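Local coordinates for protein YCAC GENE product (Escherichia coli, PDB 1YAC) that is probably a hydrolase of unknown specificity, an octamer with a three-layer alpha-beta-alpha fold of the isochorismatase family, at residues A[9-21]-A[40-54]. Sequence-based numbering, arbitrary orientation.
Sequences DKNDAAVLLVDHQ and VLALGDLAKYFNLPT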
loop_
_atom_site.group_PDB
_atom_site.type_symbol
_atom_site.label_atom_id
_atom_site.label_comp_id
_atom_site.label_asym_id
_atom_site.label_seq_id
_atom_site.Cartn_x
_atom_site.Cartn_y
_atom_site.Cartn_z
ATOM N N ASP A 9 -7.265 -35.122 4.661
ATOM C CA ASP A 9 -7.982 -36.208 5.300
ATOM C C ASP A 9 -7.416 -36.264 6.713
ATOM O O ASP A 9 -6.248 -36.591 6.907
ATOM C CB ASP A 9 -7.676 -37.487 4.521
ATOM C CG ASP A 9 -8.369 -38.717 5.081
ATOM O OD1 ASP A 9 -8.848 -38.710 6.242
ATOM O OD2 ASP A 9 -8.405 -39.722 4.338
ATOM N N LYS A 10 -8.262 -35.985 7.703
ATOM C CA LYS A 10 -7.802 -35.953 9.099
ATOM C C LYS A 10 -7.190 -37.270 9.590
ATOM O O LYS A 10 -6.579 -37.293 10.640
ATOM C CB LYS A 10 -8.897 -35.504 10.049
ATOM C CG LYS A 10 -10.095 -36.425 10.136
ATOM C CD LYS A 10 -11.010 -36.003 11.270
ATOM C CE LYS A 10 -12.173 -36.985 11.413
ATOM N NZ LYS A 10 -12.931 -36.786 12.694
ATOM N N ASN A 11 -7.366 -38.349 8.827
ATOM C CA ASN A 11 -6.793 -39.626 9.178
ATOM C C ASN A 11 -5.545 -39.968 8.376
ATOM O O ASN A 11 -4.908 -40.968 8.628
ATOM C CB ASN A 11 -7.841 -40.725 8.969
ATOM C CG ASN A 11 -9.043 -40.688 9.907
ATOM O OD1 ASN A 11 -9.886 -39.836 9.870
ATOM N ND2 ASN A 11 -9.082 -41.633 10.807
ATOM N N ASP A 12 -5.208 -39.106 7.434
ATOM C CA ASP A 12 -4.027 -39.354 6.620
ATOM C C ASP A 12 -3.105 -38.138 6.512
ATOM O O ASP A 12 -2.351 -37.997 5.541
ATOM C CB ASP A 12 -4.428 -39.821 5.199
ATOM C CG ASP A 12 -3.367 -40.669 4.535
ATOM O OD1 ASP A 12 -2.382 -41.092 5.185
ATOM O OD2 ASP A 12 -3.523 -40.920 3.340
ATOM N N ALA A 13 -3.075 -37.326 7.563
ATOM C CA ALA A 13 -2.259 -36.111 7.563
ATOM C C ALA A 13 -1.430 -35.895 8.819
ATOM O O ALA A 13 -1.895 -36.161 9.933
ATOM C CB ALA A 13 -3.158 -34.880 7.338
ATOM N N ALA A 14 -0.201 -35.426 8.628
ATOM C CA ALA A 14 0.686 -35.111 9.743
ATOM C C ALA A 14 1.041 -33.626 9.603
ATOM O O ALA A 14 1.002 -33.056 8.501
ATOM C CB ALA A 14 1.946 -35.959 9.707
ATOM N N VAL A 15 1.362 -32.998 10.722
ATOM C CA VAL A 15 1.709 -31.583 10.717
ATOM C C VAL A 15 3.184 -31.412 11.049
ATOM O O VAL A 15 3.666 -32.007 12.017
ATOM C CB VAL A 15 0.848 -30.810 11.745
ATOM C CG1 VAL A 15 1.269 -29.329 11.813
ATOM C CG2 VAL A 15 -0.616 -30.914 11.371
ATOM N N LEU A 16 3.906 -30.653 10.223
ATOM C CA LEU A 16 5.330 -30.394 10.463
ATOM C C LEU A 16 5.490 -28.914 10.779
ATOM O O LEU A 16 5.184 -28.064 9.937
ATOM C CB LEU A 16 6.190 -30.726 9.230
ATOM C CG LEU A 16 5.995 -32.026 8.438
ATOM C CD1 LEU A 16 7.141 -32.194 7.439
ATOM C CD2 LEU A 16 5.889 -33.225 9.348
ATOM N N LEU A 17 5.935 -28.609 11.997
ATOM C CA LEU A 17 6.140 -27.225 12.427
ATOM C C LEU A 17 7.648 -27.009 12.461
ATOM O O LEU A 17 8.339 -27.472 13.375
ATOM C CB LEU A 17 5.492 -26.993 13.790
ATOM C CG LEU A 17 3.985 -27.290 13.830
ATOM C CD1 LEU A 17 3.428 -26.972 15.219
ATOM C CD2 LEU A 17 3.255 -26.457 12.762
ATOM N N VAL A 18 8.141 -26.265 11.477
ATOM C CA VAL A 18 9.567 -26.045 11.302
ATOM C C VAL A 18 10.152 -24.684 11.681
ATOM O O VAL A 18 9.881 -23.668 11.033
ATOM C CB VAL A 18 9.959 -26.337 9.816
ATOM C CG1 VAL A 18 11.484 -26.453 9.662
ATOM C CG2 VAL A 18 9.255 -27.606 9.305
ATOM N N ASP A 19 10.974 -24.695 12.726
ATOM C CA ASP A 19 11.709 -23.521 13.183
ATOM C C ASP A 19 10.957 -22.247 13.591
ATOM O O ASP A 19 11.404 -21.133 13.298
ATOM C CB ASP A 19 12.800 -23.171 12.162
ATOM C CG ASP A 19 13.679 -24.361 11.802
ATOM O OD1 ASP A 19 13.623 -25.406 12.484
ATOM O OD2 ASP A 19 14.421 -24.261 10.809
ATOM N N HIS A 20 9.806 -22.403 14.234
ATOM C CA HIS A 20 9.067 -21.246 14.732
ATOM C C HIS A 20 9.798 -20.915 16.040
ATOM O O HIS A 20 9.320 -21.226 17.143
ATOM C CB HIS A 20 7.597 -21.603 15.016
ATOM C CG HIS A 20 6.761 -21.807 13.784
ATOM N ND1 HIS A 20 6.444 -23.061 13.297
ATOM C CD2 HIS A 20 6.119 -20.920 12.984
ATOM C CE1 HIS A 20 5.643 -22.937 12.257
ATOM N NE2 HIS A 20 5.429 -21.648 12.041
ATOM N N GLN A 21 10.986 -20.337 15.902
ATOM C CA GLN A 21 11.824 -20.001 17.050
ATOM C C GLN A 21 11.778 -18.518 17.422
ATOM O O GLN A 21 11.607 -17.662 16.555
ATOM C CB GLN A 21 13.252 -20.474 16.780
ATOM C CG GLN A 21 13.344 -22.002 16.691
ATOM C CD GLN A 21 14.599 -22.477 15.990
ATOM O OE1 GLN A 21 14.469 -23.067 14.895
ATOM N NE2 GLN A 21 15.717 -22.261 16.520
ATOM N N VAL A 40 -0.038 -18.839 13.836
ATOM C CA VAL A 40 0.809 -19.955 14.258
ATOM C C VAL A 40 0.120 -20.730 15.393
ATOM O O VAL A 40 0.082 -21.974 15.395
ATOM C CB VAL A 40 2.204 -19.453 14.730
ATOM C CG1 VAL A 40 3.026 -20.601 15.343
ATOM C CG2 VAL A 40 2.959 -18.855 13.550
ATOM N N LEU A 41 -0.446 -20.001 16.349
ATOM C CA LEU A 41 -1.126 -20.652 17.467
ATOM C C LEU A 41 -2.398 -21.346 16.984
ATOM O O LEU A 41 -2.806 -22.363 17.536
ATOM C CB LEU A 41 -1.439 -19.643 18.576
ATOM C CG LEU A 41 -0.209 -18.959 19.183
ATOM C CD1 LEU A 41 -0.645 -18.061 20.336
ATOM C CD2 LEU A 41 0.780 -20.005 19.669
ATOM N N ALA A 42 -3.029 -20.788 15.960
ATOM C CA ALA A 42 -4.244 -21.377 15.405
ATOM C C ALA A 42 -3.897 -22.731 14.813
ATOM O O ALA A 42 -4.625 -23.705 15.028
ATOM C CB ALA A 42 -4.837 -20.468 14.336
ATOM N N LEU A 43 -2.769 -22.785 14.098
ATOM C CA LEU A 43 -2.289 -24.015 13.465
ATOM C C LEU A 43 -1.975 -25.056 14.533
ATOM O O LEU A 43 -2.326 -26.224 14.387
ATOM C CB LEU A 43 -1.043 -23.754 12.608
ATOM C CG LEU A 43 -0.452 -24.981 11.882
ATOM C CD1 LEU A 43 -1.507 -25.701 11.017
ATOM C CD2 LEU A 43 0.727 -24.534 11.023
ATOM N N GLY A 44 -1.298 -24.642 15.597
ATOM C CA GLY A 44 -1.017 -25.590 16.663
ATOM C C GLY A 44 -2.314 -26.127 17.273
ATOM O O GLY A 44 -2.467 -27.343 17.479
ATOM N N ASP A 45 -3.270 -25.232 17.516
ATOM C CA ASP A 45 -4.552 -25.611 18.109
ATOM C C ASP A 45 -5.330 -26.569 17.222
ATOM O O ASP A 45 -5.973 -27.500 17.723
ATOM C CB ASP A 45 -5.417 -24.381 18.400
ATOM C CG ASP A 45 -4.992 -23.632 19.647
ATOM O OD1 ASP A 45 -3.967 -23.980 20.283
ATOM O OD2 ASP A 45 -5.711 -22.686 20.003
ATOM N N LEU A 46 -5.291 -26.354 15.907
ATOM C CA LEU A 46 -6.025 -27.244 15.013
ATOM C C LEU A 46 -5.345 -28.608 14.943
ATOM O O LEU A 46 -6.024 -29.639 14.897
ATOM C CB LEU A 46 -6.240 -26.622 13.621
ATOM C CG LEU A 46 -5.142 -26.556 12.561
ATOM C CD1 LEU A 46 -5.024 -27.882 11.794
ATOM C CD2 LEU A 46 -5.463 -25.424 11.591
ATOM N N ALA A 47 -4.016 -28.626 14.981
ATOM C CA ALA A 47 -3.282 -29.887 14.948
ATOM C C ALA A 47 -3.686 -30.706 16.174
ATOM O O ALA A 47 -3.940 -31.917 16.087
ATOM C CB ALA A 47 -1.788 -29.634 14.961
ATOM N N LYS A 48 -3.765 -30.032 17.314
ATOM C CA LYS A 48 -4.158 -30.681 18.553
ATOM C C LYS A 48 -5.626 -31.116 18.497
ATOM O O LYS A 48 -5.958 -32.268 18.821
ATOM C CB LYS A 48 -3.928 -29.736 19.736
ATOM C CG LYS A 48 -4.373 -30.300 21.073
ATOM C CD LYS A 48 -3.206 -30.693 21.957
ATOM C CE LYS A 48 -2.325 -31.740 21.326
ATOM N NZ LYS A 48 -1.322 -32.240 22.309
ATOM N N TYR A 49 -6.491 -30.207 18.055
ATOM C CA TYR A 49 -7.925 -30.490 17.956
ATOM C C TYR A 49 -8.238 -31.714 17.086
ATOM O O TYR A 49 -9.056 -32.562 17.455
ATOM C CB TYR A 49 -8.679 -29.272 17.417
ATOM C CG TYR A 49 -10.154 -29.540 17.193
ATOM C CD1 TYR A 49 -11.005 -29.805 18.265
ATOM C CD2 TYR A 49 -10.691 -29.553 15.909
ATOM C CE1 TYR A 49 -12.352 -30.077 18.062
ATOM C CE2 TYR A 49 -12.032 -29.826 15.697
ATOM C CZ TYR A 49 -12.858 -30.084 16.780
ATOM O OH TYR A 49 -14.204 -30.325 16.575
ATOM N N PHE A 50 -7.627 -31.766 15.905
ATOM C CA PHE A 50 -7.828 -32.872 14.990
ATOM C C PHE A 50 -6.972 -34.076 15.343
ATOM O O PHE A 50 -7.018 -35.084 14.640
ATOM C CB PHE A 50 -7.551 -32.437 13.549
ATOM C CG PHE A 50 -8.575 -31.488 13.003
ATOM C CD1 PHE A 50 -9.877 -31.926 12.754
ATOM C CD2 PHE A 50 -8.265 -30.145 12.803
ATOM C CE1 PHE A 50 -10.855 -31.042 12.320
ATOM C CE2 PHE A 50 -9.245 -29.246 12.367
ATOM C CZ PHE A 50 -10.542 -29.699 12.128
ATOM N N ASN A 51 -6.159 -33.973 16.397
ATOM C CA ASN A 51 -5.319 -35.103 16.792
ATOM C C ASN A 51 -4.389 -35.579 15.689
ATOM O O ASN A 51 -4.244 -36.779 15.480
ATOM C CB ASN A 51 -6.187 -36.291 17.208
ATOM C CG ASN A 51 -6.551 -36.256 18.645
ATOM O OD1 ASN A 51 -7.686 -35.988 19.007
ATOM N ND2 ASN A 51 -5.610 -36.565 19.480
ATOM N N LEU A 52 -3.752 -34.659 14.981
ATOM C CA LEU A 52 -2.858 -35.055 13.906
ATOM C C LEU A 52 -1.455 -35.259 14.419
ATOM O O LEU A 52 -0.966 -34.450 15.210
ATOM C CB LEU A 52 -2.810 -33.971 12.825
ATOM C CG LEU A 52 -4.137 -33.489 12.274
ATOM C CD1 LEU A 52 -3.861 -32.329 11.299
ATOM C CD2 LEU A 52 -4.880 -34.630 11.589
ATOM N N PRO A 53 -0.794 -36.365 14.017
ATOM C CA PRO A 53 0.582 -36.606 14.472
ATOM C C PRO A 53 1.351 -35.349 14.099
ATOM O O PRO A 53 1.288 -34.907 12.942
ATOM C CB PRO A 53 1.018 -37.790 13.603
ATOM C CG PRO A 53 -0.248 -38.581 13.501
ATOM C CD PRO A 53 -1.277 -37.484 13.186
ATOM N N THR A 54 2.060 -34.777 15.064
ATOM C CA THR A 54 2.793 -33.528 14.848
ATOM C C THR A 54 4.285 -33.672 15.133
ATOM O O THR A 54 4.689 -34.375 16.063
ATOM C CB THR A 54 2.166 -32.408 15.726
ATOM O OG1 THR A 54 0.790 -32.251 15.361
ATOM C CG2 THR A 54 2.895 -31.069 15.551
#
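Val-15 in strand 13-18 pairs in parallel with Thr-54, where strand 54-59 begins, and Val-15 N donates to Pro-53 O (2.9 Å, 164° at the hydrogen). The acceptor is met in the carbonyl plane, and Ala-14 CA lies 3.3 Å from the same Pro-53 O in a CA-H...O contact. From Val-15 the side chain turns to the face of the sheet that packs on helix 33-49. A chi1 of 176° sets its CG2 opposite the carbonyl carbon, where it meets Leu-52 CD1 at 3.5 Å and also touches Ala-47 CB, bringing strand, helix and connecting loop together at one methyl. Leu-52 directs its other branch elsewhere: CD2 packs against the backbone oxygens of Lys-10 and Ala-13, while Ile-109 of strand 107-112, the other neighbour of strand 13-18 in the sheet, touches the same side chain. This is the beta-alpha-beta crossover of strand 13-18, helix 33-49 and strand 54-59 in the isochorismatase-type sandwich. A Schellman motif, with Asn-51 at positive phi, ends the helix and turns the chain back to the sheet. Thr-54 OG1 donates to Leu-52 O (2.8 Å) from above the carbonyl plane, which ties the first residue of strand 54-59 back to the loop; Thr-54 CG2 reaches Leu-17 CD1. Farther along the strand, Leu-17 and Leu-43 run side by side, pointing opposite ways, and touch through their CD2 methyls, 3.6 Å apart. Past the strand end, Val-40 CG1 sits over one face of the His-20 imidazole, nearer the ring's margin than its middle, in a CH-pi contact 4.2 Å from the centroid. Val-40 CG2 approaches His-20 CD2 at 3.8 Å, and the buried ring is further held by a hydrogen bond between its NE2 and Ala-139 O.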